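Local coordinates for protein NtrC family transcriptional regulator (Clostridium acetobutylicum ATCC 824, PDB 2Q5C) that probably acts as a transcriptional regulator of the NtrC family, here represented by its N-terminal PrpR-type sensory domain, with ATP- and DNA-binding activities assigned to the whole protein, at residues L5-I10 against K27-I32; D50-I55 against V69-I74; I56-T61 against I76-F81; M84-N89 against E164-G169. All blocks are in the same frame, centred on the assembly; numbering follows the deposited sequence.

Contact 1: L5-I10 against K27-I32; sequences LKIALI and KNFIPI. With SO4 (sulfate ion), chain G.
The carbonyl oxygen of L5 takes the backbone N of I30 at 2.8 Å, an almost straight bond with 175° at the hydrogen and the donor a little out of the carbonyl plane. From there the two backbones run on as a parallel ladder. I7 hands its N to I30 O and its carbonyl to I32 N, and L9 N closes on I32 O at 2.8 Å, so I7, I30 and I32 each give and accept one bond across the pair. P31, between the two bonding residues, has no N-H and adds a long CA-H···O contact to I7 O. This is the first beta-alpha-beta unit of the N-terminal parallel sheet: strand 6-11, helix 14-27 and edge strand 30-35, with N28 taking positive phi as the chain leaves the helix. On one face I7 meets F29. CG of F29 stands in the crowded position between its own N and carbonyl carbon (chi1 65°), which lays the ring under the isoleucine; I7 CD1 sits over the ring centre in a CH-pi contact, 3.9 Å from the centroid. F20 of helix 14-27 and I177 of helix 170-187 also pack on F29. On the other face K6 runs alongside I30, its CG 3.8 Å from I30 CD1, while I32 CD1 reaches K6 CB at 4.0 Å and A8 CB abuts I32 CB. The lysine bends at chi3 and gives its NZ to E51 O. One water joins L5 N to N28 O, and K27 NZ, together with R174, holds a sulfate that probably came from the crystallisation liquor.

Contact 2: D50-I55 against V69-I74; sequences DEVDAI and VSIPSI
V69 comes first and touches lightly: its CG1 lies 4.5 Å from I55 CD1, at the margin of an apolar patch. I71 fills the middle of that patch. Its CG1 is placed between backbone N and carbonyl carbon (chi1 63°) and the chain then extends, which carries CD1 in among the side chains of the other segment, 3.6 Å from V52 CG2 and 3.8 Å from I55 CD1. The I71 side chain crosses those of V52 and I55 at about a right angle, and its CD1 touches both. P72 lays the edge of its ring on the neighbouring backbone, with CD 3.4 Å from D53 O, and its CB faces A54 CB. Its own carbonyl opens the parallel pairing: I55 N donates to P72 O at 3.0 Å, while A54 CA makes a C-H···O approach to the same oxygen. S73 is paired with I55 in register, and its CA makes a C-H···O contact with I55 O. That oxygen is the acceptor for I74 N at 2.8 Å, 168° at the hydrogen, so I55 is held through both its N and its O. I74 bends at chi2, bringing CD1 to 3.6 Å from I55 O and near A54 CB. The contact closes the beta-alpha-beta unit of strand 54-58, helix 59-66 and strand 73-76. Strand 73-76 is the sheet edge and strand 54-58 lies inside it, next to strand 6-11, whose K6 N bonds D53 OD2. I184 of helix 170-187 packs on D53 and A54, whereas I55 lies against I65 of helix 59-66 and A45 of helix 38-48.

Contact 3: I56-T61 against I76-F81; sequences ISRGAT and IKVTRF
Here the N-terminal parallel sheet ends and the chain leaves it: strand 54-58 runs into helix 59-66, while strand 73-76 passes into the linker that leads to helix 80-90. The last rung between the strands is I76 N to S57 O, a short and nearly straight bond of 2.7 Å with 173° at the hydrogen. Past it the backbones part. G59 N lies 3.5 Å from I76 O without bonding it, and the positive phi of this glycine turns the chain into its helix. I56 and I76 cross at about a right angle, I56 CG2 resting 3.7 Å from I76 CG1, with A176 of helix 170-187 packing on both. R58 supplies the widest contact of its segment. With CG swung anti to the backbone N (chi1 -171°), its aliphatic part passes over I76: CG comes within 3.3 Å of I76 O and CD within 3.8 Å of I76 CG2. A bend at chi3 then directs the guanidinium onward, and NH2 approaches V78 CG2 obliquely at 3.8 Å. The charged end has its polar partner elsewhere, NH1 bonding I166 O in the segment that follows strand 162-165. T79 caps the start of helix 80-90. Chemically, the arginine plays two parts. Its methylenes pack on I76 as an apolar cover, and its NH1 bonds the carbonyl of I166 in the other crossover, a bond that probably helps fix the charged end.

Contact 4: M84-N89 against E164-G169; sequences MRAVYN and ETINSG
E164 extends CG anti to its backbone N (chi1 -180°) and then bends at chi2 (79°), which carries its carboxylate to N89 CB; chi1 of N89, with CG beside its own backbone N, sets only where the amide lies. E164 OE2 is 3.3 Å from N89 CB and 3.6 Å from N89 ND2, a packing contact, with the amide and carboxylate planes 51° apart. The charge is answered elsewhere: E164 OE1 forms a salt bridge with R92, whose NH1 also binds N89 O. The salt bridge probably helps orient the glutamate, and its CG lies on the helix, 3.4 Å from A86 O. A86 is the other point of close packing. Its CB points toward the other segment, meeting I166 CG1 at 3.7 Å and T165 O at 3.9 Å. The small side chain is consistent with the close approach of the helix, A86 CA being 5.3 Å from I166 CA. V147 of strand 145-148 packs on both A86 and I166. One residue earlier in the helix, R85 stretches out beside the second segment, and a water lying at the edge of its guanidinium, in plane, takes NH1 at 2.9 Å and passes a weak bond to N167 O. Helix 80-90 packs beside strands 145-148 and 162-165 of the parallel 2-1-3-4 sheet, as helices do in an alpha/beta fold, and the contact places the helix that follows the first crossover beside the start of the returning one.

In the fold
Contacts 1 and 2 lie in the N-terminal four-stranded parallel sheet, centres about 11 Å apart, joined through neighbouring strands 6-11 and 54-58. Contact 3 continues strand 54-58 to the sheet's far end, about 17 Å from contact 2 by centres; the segments of these two alternate along the chain. Contact 4 comes last, its centre about 12 Å from that of contact 3 and about 28 Å from that of contact 2, on the other side of the chain's centre from contact 2. Contacts 3 and 4 share helix 80-90 and touch through R58 and I166. The chain thus crosses to a second 2-1-3-4 sheet and returns to helix 170-187, giving two similar alpha/beta lobes joined by paired crossovers, consistent with the PrpR-type sensory domain.

Contact 1: L5-I10 against K27-I32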
loop_
_atom_site.group_PDB
_atom_site.type_symbol
_atom_site.label_atom_id
_atom_site.label_comp_id
_atom_site.label_asym_id
_atom_site.label_seq_id
_atom_site.Cartn_x
_atom_site.Cartn_y
_atom_site.Cartn_z
ATOM N N LEU A 5 -16.245 15.348 -11.436
ATOM C CA LEU A 5 -15.526 14.851 -10.263
ATOM C C LEU A 5 -14.093 14.519 -10.618
ATOM O O LEU A 5 -13.814 14.030 -11.703
ATOM C CB LEU A 5 -16.223 13.623 -9.691
ATOM C CG LEU A 5 -17.679 13.848 -9.241
ATOM C CD1 LEU A 5 -18.329 12.553 -8.739
ATOM C CD2 LEU A 5 -17.758 14.953 -8.199
ATOM N N LYS A 6 -13.214 14.773 -9.663
ATOM C CA LYS A 6 -11.775 14.532 -9.838
ATOM C C LYS A 6 -11.263 13.726 -8.668
ATOM O O LYS A 6 -11.473 14.103 -7.506
ATOM C CB LYS A 6 -11.027 15.849 -9.900
ATOM C CG LYS A 6 -11.494 16.771 -11.047
ATOM C CD LYS A 6 -10.721 18.082 -11.080
ATOM C CE LYS A 6 -9.242 17.896 -11.360
ATOM N NZ LYS A 6 -8.564 19.234 -11.412
ATOM N N ILE A 7 -10.639 12.586 -8.955
ATOM C CA ILE A 7 -10.097 11.729 -7.903
ATOM C C ILE A 7 -8.663 11.405 -8.217
ATOM O O ILE A 7 -8.342 10.957 -9.341
ATOM C CB ILE A 7 -10.904 10.423 -7.729
ATOM C CG1 ILE A 7 -12.395 10.718 -7.556
ATOM C CG2 ILE A 7 -10.352 9.584 -6.549
ATOM C CD1 ILE A 7 -13.237 9.457 -7.431
ATOM N N ALA A 8 -7.804 11.612 -7.228
ATOM C CA ALA A 8 -6.383 11.270 -7.337
ATOM C C ALA A 8 -6.078 9.939 -6.702
ATOM O O ALA A 8 -6.489 9.683 -5.582
ATOM C CB ALA A 8 -5.504 12.316 -6.701
ATOM N N LEU A 9 -5.324 9.101 -7.406
ATOM C CA LEU A 9 -4.735 7.885 -6.839
ATOM C C LEU A 9 -3.265 8.129 -6.669
ATOM O O LEU A 9 -2.592 8.498 -7.632
ATOM C CB LEU A 9 -4.978 6.672 -7.767
ATOM C CG LEU A 9 -4.187 5.424 -7.332
ATOM C CD1 LEU A 9 -4.752 4.855 -6.050
ATOM C CD2 LEU A 9 -4.313 4.371 -8.428
ATOM N N ILE A 10 -2.743 7.931 -5.453
ATOM C CA ILE A 10 -1.319 8.129 -5.172
ATOM C C ILE A 10 -0.802 6.773 -4.706
ATOM O O ILE A 10 -1.276 6.232 -3.697
ATOM C CB ILE A 10 -1.072 9.218 -4.105
ATOM C CG1 ILE A 10 -1.745 10.519 -4.561
ATOM C CG2 ILE A 10 0.450 9.379 -3.895
ATOM C CD1 ILE A 10 -1.633 11.694 -3.552
ATOM N N LYS A 27 -16.702 5.000 -14.572
ATOM C CA LYS A 27 -17.390 5.697 -13.501
ATOM C C LYS A 27 -17.508 7.217 -13.705
ATOM O O LYS A 27 -17.987 7.933 -12.815
ATOM C CB LYS A 27 -16.734 5.354 -12.152
ATOM C CG LYS A 27 -16.593 3.846 -11.874
ATOM C CD LYS A 27 -17.927 3.114 -11.793
ATOM C CE LYS A 27 -17.712 1.623 -11.473
ATOM N NZ LYS A 27 -18.838 0.726 -11.908
ATOM N N ASN A 28 -17.092 7.685 -14.880
ATOM C CA ASN A 28 -17.195 9.106 -15.268
ATOM C C ASN A 28 -16.607 10.093 -14.237
ATOM O O ASN A 28 -17.295 10.972 -13.733
ATOM C CB ASN A 28 -18.646 9.474 -15.674
ATOM C CG ASN A 28 -18.740 10.838 -16.395
ATOM O OD1 ASN A 28 -17.841 11.231 -17.155
ATOM N ND2 ASN A 28 -19.828 11.566 -16.140
ATOM N N PHE A 29 -15.330 9.926 -13.899
ATOM C CA PHE A 29 -14.610 10.960 -13.145
ATOM C C PHE A 29 -13.265 11.181 -13.825
ATOM O O PHE A 29 -12.823 10.343 -14.616
ATOM C CB PHE A 29 -14.442 10.626 -11.647
ATOM C CG PHE A 29 -13.581 9.421 -11.378
ATOM C CD1 PHE A 29 -12.201 9.561 -11.279
ATOM C CD2 PHE A 29 -14.153 8.156 -11.224
ATOM C CE1 PHE A 29 -11.388 8.447 -11.015
ATOM C CE2 PHE A 29 -13.351 7.030 -10.966
ATOM C CZ PHE A 29 -11.975 7.175 -10.865
ATOM N N ILE A 30 -12.635 12.316 -13.547
ATOM C CA ILE A 30 -11.335 12.653 -14.104
ATOM C C ILE A 30 -10.300 12.029 -13.196
ATOM O O ILE A 30 -10.268 12.346 -12.013
ATOM C CB ILE A 30 -11.123 14.193 -14.162
ATOM C CG1 ILE A 30 -12.234 14.862 -14.991
ATOM C CG2 ILE A 30 -9.735 14.503 -14.700
ATOM C CD1 ILE A 30 -12.342 16.348 -14.758
ATOM N N PRO A 31 -9.418 11.170 -13.732
ATOM C CA PRO A 31 -8.367 10.581 -12.911
ATOM C C PRO A 31 -7.126 11.436 -12.849
ATOM O O PRO A 31 -6.719 12.058 -13.845
ATOM C CB PRO A 31 -8.028 9.301 -13.668
ATOM C CG PRO A 31 -8.240 9.678 -15.141
ATOM C CD PRO A 31 -9.359 10.685 -15.137
ATOM N N ILE A 32 -6.486 11.425 -11.691
ATOM C CA ILE A 32 -5.159 11.978 -11.501
ATOM C C ILE A 32 -4.360 10.841 -10.900
ATOM O O ILE A 32 -4.843 10.194 -9.969
ATOM C CB ILE A 32 -5.162 13.203 -10.545
ATOM C CG1 ILE A 32 -5.960 14.365 -11.166
ATOM C CG2 ILE A 32 -3.738 13.656 -10.281
ATOM C CD1 ILE A 32 -7.476 14.364 -10.890
HETATM S S SO4 G . -17.847 -2.108 -9.451
HETATM O O1 SO4 G . -17.643 -2.627 -8.099
HETATM O O2 SO4 G . -16.806 -1.144 -9.805
HETATM O O3 SO4 G . -17.821 -3.241 -10.375
HETATM O O4 SO4 G . -19.140 -1.427 -9.533
HETATM O O HOH W 1 -17.508 13.557 -13.519
#

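Contact 2: D50-I55 against V69-I74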
loop_
_atom_site.group_PDB
_atom_site.type_symbol
_atom_site.label_atom_id
_atom_site.label_comp_id
_atom_site.label_asym_id
_atom_site.label_seq_id
_atom_site.Cartn_x
_atom_site.Cartn_y
_atom_site.Cartn_z
ATOM N N ASP A 50 -6.882 21.203 -3.100
ATOM C CA ASP A 50 -7.863 22.210 -3.508
ATOM C C ASP A 50 -8.277 22.007 -4.966
ATOM O O ASP A 50 -9.151 22.719 -5.473
ATOM C CB ASP A 50 -7.327 23.633 -3.273
ATOM C CG ASP A 50 -7.177 23.975 -1.795
ATOM O OD1 ASP A 50 -7.919 23.426 -0.940
ATOM O OD2 ASP A 50 -6.312 24.829 -1.489
ATOM N N GLU A 51 -7.672 21.018 -5.624
ATOM C CA GLU A 51 -7.929 20.742 -7.053
ATOM C C GLU A 51 -8.640 19.425 -7.353
ATOM O O GLU A 51 -8.936 19.133 -8.513
ATOM C CB GLU A 51 -6.627 20.742 -7.854
ATOM C CG GLU A 51 -5.775 21.994 -7.714
ATOM C CD GLU A 51 -4.425 21.870 -8.402
ATOM O OE1 GLU A 51 -4.098 20.809 -8.994
ATOM O OE2 GLU A 51 -3.665 22.862 -8.347
ATOM N N VAL A 52 -8.873 18.602 -6.332
ATOM C CA VAL A 52 -9.552 17.318 -6.511
ATOM C C VAL A 52 -10.616 17.123 -5.439
ATOM O O VAL A 52 -10.589 17.818 -4.394
ATOM C CB VAL A 52 -8.572 16.098 -6.497
ATOM C CG1 VAL A 52 -7.479 16.301 -7.545
ATOM C CG2 VAL A 52 -7.951 15.887 -5.121
ATOM N N ASP A 53 -11.531 16.186 -5.688
ATOM C CA ASP A 53 -12.650 15.913 -4.751
ATOM C C ASP A 53 -12.295 14.855 -3.705
ATOM O O ASP A 53 -12.884 14.816 -2.633
ATOM C CB ASP A 53 -13.892 15.479 -5.509
ATOM C CG ASP A 53 -14.402 16.556 -6.424
ATOM O OD1 ASP A 53 -15.026 17.498 -5.898
ATOM O OD2 ASP A 53 -14.149 16.510 -7.639
ATOM N N ALA A 54 -11.365 13.973 -4.019
ATOM C CA ALA A 54 -10.971 12.925 -3.084
ATOM C C ALA A 54 -9.622 12.367 -3.500
ATOM O O ALA A 54 -9.233 12.497 -4.650
ATOM C CB ALA A 54 -12.000 11.793 -3.083
ATOM N N ILE A 55 -8.945 11.717 -2.553
ATOM C CA ILE A 55 -7.666 11.037 -2.766
ATOM C C ILE A 55 -7.832 9.593 -2.334
ATOM O O ILE A 55 -8.480 9.319 -1.309
ATOM C CB ILE A 55 -6.556 11.703 -2.018
ATOM C CG1 ILE A 55 -6.380 13.128 -2.600
ATOM C CG2 ILE A 55 -5.217 10.932 -2.193
ATOM C CD1 ILE A 55 -5.593 14.054 -1.732
ATOM N N VAL A 69 -4.462 16.232 4.946
ATOM C CA VAL A 69 -5.432 16.882 4.062
ATOM C C VAL A 69 -6.794 17.028 4.714
ATOM O O VAL A 69 -7.126 16.289 5.651
ATOM C CB VAL A 69 -5.559 16.163 2.666
ATOM C CG1 VAL A 69 -4.181 16.041 2.032
ATOM C CG2 VAL A 69 -6.287 14.799 2.763
ATOM N N SER A 70 -7.595 17.971 4.216
ATOM C CA SER A 70 -8.944 18.155 4.768
ATOM C C SER A 70 -10.034 17.592 3.875
ATOM O O SER A 70 -11.209 17.614 4.236
ATOM C CB SER A 70 -9.214 19.641 5.091
ATOM O OG SER A 70 -8.909 20.445 3.957
ATOM N N ILE A 71 -9.659 17.073 2.704
ATOM C CA ILE A 71 -10.648 16.489 1.808
ATOM C C ILE A 71 -10.720 14.971 2.049
ATOM O O ILE A 71 -9.853 14.437 2.746
ATOM C CB ILE A 71 -10.328 16.781 0.333
ATOM C CG1 ILE A 71 -8.986 16.151 -0.066
ATOM C CG2 ILE A 71 -10.299 18.300 0.110
ATOM C CD1 ILE A 71 -8.749 16.100 -1.585
ATOM N N PRO A 72 -11.745 14.298 1.489
ATOM C CA PRO A 72 -11.847 12.837 1.658
ATOM C C PRO A 72 -10.594 12.068 1.210
ATOM O O PRO A 72 -10.082 12.307 0.105
ATOM C CB PRO A 72 -13.030 12.472 0.788
ATOM C CG PRO A 72 -13.910 13.720 0.832
ATOM C CD PRO A 72 -12.914 14.848 0.768
ATOM N N SER A 73 -10.099 11.220 2.105
ATOM C CA SER A 73 -8.919 10.372 1.907
ATOM C C SER A 73 -9.413 8.949 2.110
ATOM O O SER A 73 -9.857 8.581 3.205
ATOM C CB SER A 73 -7.813 10.684 2.933
ATOM O OG SER A 73 -6.711 9.749 2.825
ATOM N N ILE A 74 -9.338 8.134 1.066
ATOM C CA ILE A 74 -9.841 6.751 1.099
ATOM C C ILE A 74 -8.643 5.825 1.076
ATOM O O ILE A 74 -7.693 6.045 0.311
ATOM C CB ILE A 74 -10.776 6.466 -0.096
ATOM C CG1 ILE A 74 -12.080 7.261 0.025
ATOM C CG2 ILE A 74 -11.073 4.985 -0.245
ATOM C CD1 ILE A 74 -11.939 8.751 -0.369
#

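Contact 3: I56-T61 against I76-F81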
loop_
_atom_site.group_PDB
_atom_site.type_symbol
_atom_site.label_atom_id
_atom_site.label_comp_id
_atom_site.label_asym_id
_atom_site.label_seq_id
_atom_site.Cartn_x
_atom_site.Cartn_y
_atom_site.Cartn_z
ATOM N N ILE A 56 -7.296 8.659 -3.133
ATOM C CA ILE A 56 -7.220 7.226 -2.818
ATOM C C ILE A 56 -5.755 6.846 -2.704
ATOM O O ILE A 56 -4.907 7.263 -3.518
ATOM C CB ILE A 56 -7.923 6.367 -3.912
ATOM C CG1 ILE A 56 -9.419 6.686 -4.027
ATOM C CG2 ILE A 56 -7.659 4.892 -3.632
ATOM C CD1 ILE A 56 -10.108 6.044 -5.196
ATOM N N SER A 57 -5.433 6.032 -1.702
ATOM C CA SER A 57 -4.058 5.551 -1.495
ATOM C C SER A 57 -4.155 4.269 -0.708
ATOM O O SER A 57 -5.253 3.820 -0.430
ATOM C CB SER A 57 -3.160 6.610 -0.870
ATOM O OG SER A 57 -3.619 6.904 0.441
ATOM N N ARG A 58 -3.017 3.662 -0.363
ATOM C CA ARG A 58 -3.064 2.379 0.293
ATOM C C ARG A 58 -2.202 2.391 1.530
ATOM O O ARG A 58 -1.177 3.068 1.597
ATOM C CB ARG A 58 -2.559 1.343 -0.707
ATOM C CG ARG A 58 -2.747 -0.078 -0.266
ATOM C CD ARG A 58 -2.868 -0.973 -1.490
ATOM N NE ARG A 58 -1.578 -1.260 -2.101
ATOM C CZ ARG A 58 -0.924 -2.422 -1.964
ATOM N NH1 ARG A 58 0.245 -2.584 -2.553
ATOM N NH2 ARG A 58 -1.443 -3.418 -1.241
ATOM N N GLY A 59 -2.620 1.592 2.518
ATOM C CA GLY A 59 -1.753 1.274 3.640
ATOM C C GLY A 59 -1.183 2.467 4.387
ATOM O O GLY A 59 -1.913 3.436 4.675
ATOM N N ALA A 60 0.103 2.438 4.714
ATOM C CA ALA A 60 0.723 3.482 5.498
ATOM C C ALA A 60 0.586 4.855 4.829
ATOM O O ALA A 60 0.380 5.886 5.509
ATOM C CB ALA A 60 2.174 3.155 5.762
ATOM N N THR A 61 0.721 4.878 3.503
ATOM C CA THR A 61 0.583 6.145 2.779
ATOM C C THR A 61 -0.752 6.806 3.075
ATOM O O THR A 61 -0.815 8.028 3.261
ATOM C CB THR A 61 0.791 5.907 1.290
ATOM O OG1 THR A 61 2.158 5.547 1.088
ATOM C CG2 THR A 61 0.504 7.179 0.472
ATOM N N ILE A 76 -7.194 2.077 0.389
ATOM C CA ILE A 76 -7.308 0.695 -0.125
ATOM C C ILE A 76 -6.710 -0.203 0.965
ATOM O O ILE A 76 -5.575 0.008 1.391
ATOM C CB ILE A 76 -6.514 0.490 -1.440
ATOM C CG1 ILE A 76 -6.998 1.438 -2.552
ATOM C CG2 ILE A 76 -6.606 -0.982 -1.870
ATOM C CD1 ILE A 76 -5.937 1.622 -3.683
ATOM N N LYS A 77 -7.509 -1.153 1.459
ATOM C CA LYS A 77 -6.994 -2.029 2.519
ATOM C C LYS A 77 -6.118 -3.116 1.912
ATOM O O LYS A 77 -6.493 -3.670 0.880
ATOM C CB LYS A 77 -8.136 -2.655 3.314
ATOM C CG LYS A 77 -9.169 -1.658 3.850
ATOM C CD LYS A 77 -8.546 -0.606 4.766
ATOM C CE LYS A 77 -9.581 0.465 5.147
ATOM N NZ LYS A 77 -9.032 1.482 6.099
ATOM N N VAL A 78 -4.974 -3.358 2.547
ATOM C CA VAL A 78 -4.150 -4.530 2.228
ATOM C C VAL A 78 -4.907 -5.754 2.790
ATOM O O VAL A 78 -5.276 -5.761 3.967
ATOM C CB VAL A 78 -2.748 -4.448 2.845
ATOM C CG1 VAL A 78 -1.907 -5.624 2.345
ATOM C CG2 VAL A 78 -2.058 -3.111 2.502
ATOM N N THR A 79 -5.171 -6.750 1.941
ATOM C CA THR A 79 -5.986 -7.894 2.349
ATOM C C THR A 79 -5.159 -9.109 2.729
ATOM O O THR A 79 -3.959 -9.202 2.450
ATOM C CB THR A 79 -6.992 -8.332 1.315
ATOM O OG1 THR A 79 -6.295 -8.953 0.224
ATOM C CG2 THR A 79 -7.777 -7.141 0.780
ATOM N N ARG A 80 -5.850 -10.056 3.351
ATOM C CA ARG A 80 -5.201 -11.294 3.764
ATOM C C ARG A 80 -4.773 -12.078 2.535
ATOM O O ARG A 80 -3.656 -12.646 2.511
ATOM C CB ARG A 80 -6.123 -12.143 4.652
ATOM C CG ARG A 80 -6.331 -11.566 6.043
ATOM C CD ARG A 80 -7.503 -12.309 6.732
ATOM N NE ARG A 80 -7.805 -11.752 8.039
ATOM C CZ ARG A 80 -8.710 -12.259 8.868
ATOM N NH1 ARG A 80 -9.382 -13.340 8.510
ATOM N NH2 ARG A 80 -8.940 -11.683 10.040
ATOM N N PHE A 81 -5.610 -12.086 1.501
ATOM C CA PHE A 81 -5.245 -12.839 0.290
ATOM C C PHE A 81 -4.100 -12.126 -0.468
ATOM O O PHE A 81 -3.224 -12.797 -1.048
ATOM C CB PHE A 81 -6.458 -13.008 -0.629
ATOM C CG PHE A 81 -6.239 -13.984 -1.740
ATOM C CD1 PHE A 81 -6.100 -15.330 -1.462
ATOM C CD2 PHE A 81 -6.236 -13.571 -3.058
ATOM C CE1 PHE A 81 -5.910 -16.261 -2.493
ATOM C CE2 PHE A 81 -6.067 -14.494 -4.095
ATOM C CZ PHE A 81 -5.910 -15.834 -3.802
#

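Contact 4: M84-N89 against E164-G169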
loop_
_atom_site.group_PDB
_atom_site.type_symbol
_atom_site.label_atom_id
_atom_site.label_comp_id
_atom_site.label_asym_id
_atom_site.label_seq_id
_atom_site.Cartn_x
_atom_site.Cartn_y
_atom_site.Cartn_z
ATOM N N MET A 84 -1.083 -13.403 1.320
ATOM C CA MET A 84 -0.776 -14.777 0.990
ATOM C C MET A 84 -0.163 -14.863 -0.383
ATOM O O MET A 84 0.829 -15.571 -0.548
ATOM C CB MET A 84 -2.028 -15.644 1.089
ATOM C CG MET A 84 -2.632 -15.662 2.468
ATOM S SD MET A 84 -1.494 -16.213 3.771
ATOM C CE MET A 84 -1.533 -18.004 3.534
ATOM N N ARG A 85 -0.720 -14.153 -1.372
ATOM C CA ARG A 85 -0.124 -14.172 -2.733
ATOM C C ARG A 85 1.360 -13.791 -2.678
ATOM O O ARG A 85 2.198 -14.427 -3.337
ATOM C CB ARG A 85 -0.805 -13.148 -3.640
ATOM C CG ARG A 85 -2.171 -13.524 -4.188
ATOM C CD ARG A 85 -2.759 -12.315 -4.888
ATOM N NE ARG A 85 -3.787 -12.691 -5.856
ATOM C CZ ARG A 85 -4.637 -11.837 -6.422
ATOM N NH1 ARG A 85 -4.597 -10.563 -6.127
ATOM N NH2 ARG A 85 -5.553 -12.294 -7.284
ATOM N N ALA A 86 1.692 -12.778 -1.881
ATOM C CA ALA A 86 3.075 -12.329 -1.806
ATOM C C ALA A 86 3.952 -13.366 -1.130
ATOM O O ALA A 86 5.071 -13.616 -1.612
ATOM C CB ALA A 86 3.182 -10.990 -1.109
ATOM N N VAL A 87 3.484 -13.969 -0.051
ATOM C CA VAL A 87 4.290 -14.989 0.631
ATOM C C VAL A 87 4.494 -16.182 -0.302
ATOM O O VAL A 87 5.599 -16.750 -0.406
ATOM C CB VAL A 87 3.628 -15.403 1.920
ATOM C CG1 VAL A 87 4.356 -16.646 2.519
ATOM C CG2 VAL A 87 3.622 -14.233 2.903
ATOM N N TYR A 88 3.442 -16.610 -0.964
ATOM C CA TYR A 88 3.546 -17.686 -1.925
ATOM C C TYR A 88 4.612 -17.401 -2.985
ATOM O O TYR A 88 5.426 -18.276 -3.296
ATOM C CB TYR A 88 2.154 -17.906 -2.543
ATOM C CG TYR A 88 2.142 -18.798 -3.719
ATOM C CD1 TYR A 88 2.298 -20.163 -3.559
ATOM C CD2 TYR A 88 1.970 -18.286 -5.000
ATOM C CE1 TYR A 88 2.301 -21.018 -4.656
ATOM C CE2 TYR A 88 1.946 -19.148 -6.111
ATOM C CZ TYR A 88 2.108 -20.499 -5.912
ATOM O OH TYR A 88 2.125 -21.365 -6.977
ATOM N N ASN A 89 4.643 -16.195 -3.531
ATOM C CA ASN A 89 5.635 -15.838 -4.528
ATOM C C ASN A 89 7.034 -15.785 -3.932
ATOM O O ASN A 89 8.001 -16.217 -4.582
ATOM C CB ASN A 89 5.319 -14.475 -5.109
ATOM C CG ASN A 89 4.175 -14.502 -6.087
ATOM O OD1 ASN A 89 3.979 -15.477 -6.805
ATOM N ND2 ASN A 89 3.457 -13.392 -6.170
ATOM N N GLU A 164 9.736 -8.922 -1.811
ATOM C CA GLU A 164 8.556 -9.296 -2.555
ATOM C C GLU A 164 7.411 -8.393 -2.055
ATOM O O GLU A 164 7.018 -8.437 -0.875
ATOM C CB GLU A 164 8.198 -10.743 -2.284
ATOM C CG GLU A 164 6.948 -11.183 -3.057
ATOM C CD GLU A 164 7.224 -11.493 -4.523
ATOM O OE1 GLU A 164 8.365 -11.911 -4.861
ATOM O OE2 GLU A 164 6.301 -11.327 -5.349
ATOM N N THR A 165 6.910 -7.555 -2.964
ATOM C CA THR A 165 5.916 -6.545 -2.603
ATOM C C THR A 165 4.527 -7.123 -2.524
ATOM O O THR A 165 4.122 -7.902 -3.382
ATOM C CB THR A 165 5.951 -5.394 -3.627
ATOM O OG1 THR A 165 7.282 -4.891 -3.717
ATOM C CG2 THR A 165 5.079 -4.269 -3.201
ATOM N N ILE A 166 3.786 -6.719 -1.493
ATOM C CA ILE A 166 2.381 -7.108 -1.376
ATOM C C ILE A 166 1.598 -6.154 -2.241
ATOM O O ILE A 166 1.659 -4.939 -2.003
ATOM C CB ILE A 166 1.900 -7.000 0.066
ATOM C CG1 ILE A 166 2.712 -7.935 0.967
ATOM C CG2 ILE A 166 0.420 -7.392 0.185
ATOM C CD1 ILE A 166 2.484 -7.651 2.437
ATOM N N ASN A 167 0.872 -6.711 -3.207
ATOM C CA ASN A 167 0.145 -5.895 -4.193
ATOM C C ASN A 167 -1.317 -5.773 -3.832
ATOM O O ASN A 167 -1.777 -6.329 -2.859
ATOM C CB ASN A 167 0.329 -6.503 -5.588
ATOM C CG ASN A 167 1.788 -6.427 -6.062
ATOM O OD1 ASN A 167 2.469 -5.407 -5.861
ATOM N ND2 ASN A 167 2.285 -7.531 -6.633
ATOM N N SER A 168 -2.015 -5.026 -4.660
ATOM C CA SER A 168 -3.438 -4.832 -4.542
ATOM C C SER A 168 -3.988 -5.195 -5.893
ATOM O O SER A 168 -3.257 -5.255 -6.890
ATOM C CB SER A 168 -3.739 -3.366 -4.279
ATOM O OG SER A 168 -5.128 -3.218 -4.100
ATOM N N GLY A 169 -5.282 -5.398 -5.943
ATOM C CA GLY A 169 -5.893 -5.808 -7.188
ATOM C C GLY A 169 -7.068 -4.959 -7.595
ATOM O O GLY A 169 -7.393 -3.947 -6.958
HETATM O O HOH W 2 -2.643 -8.973 -4.636
#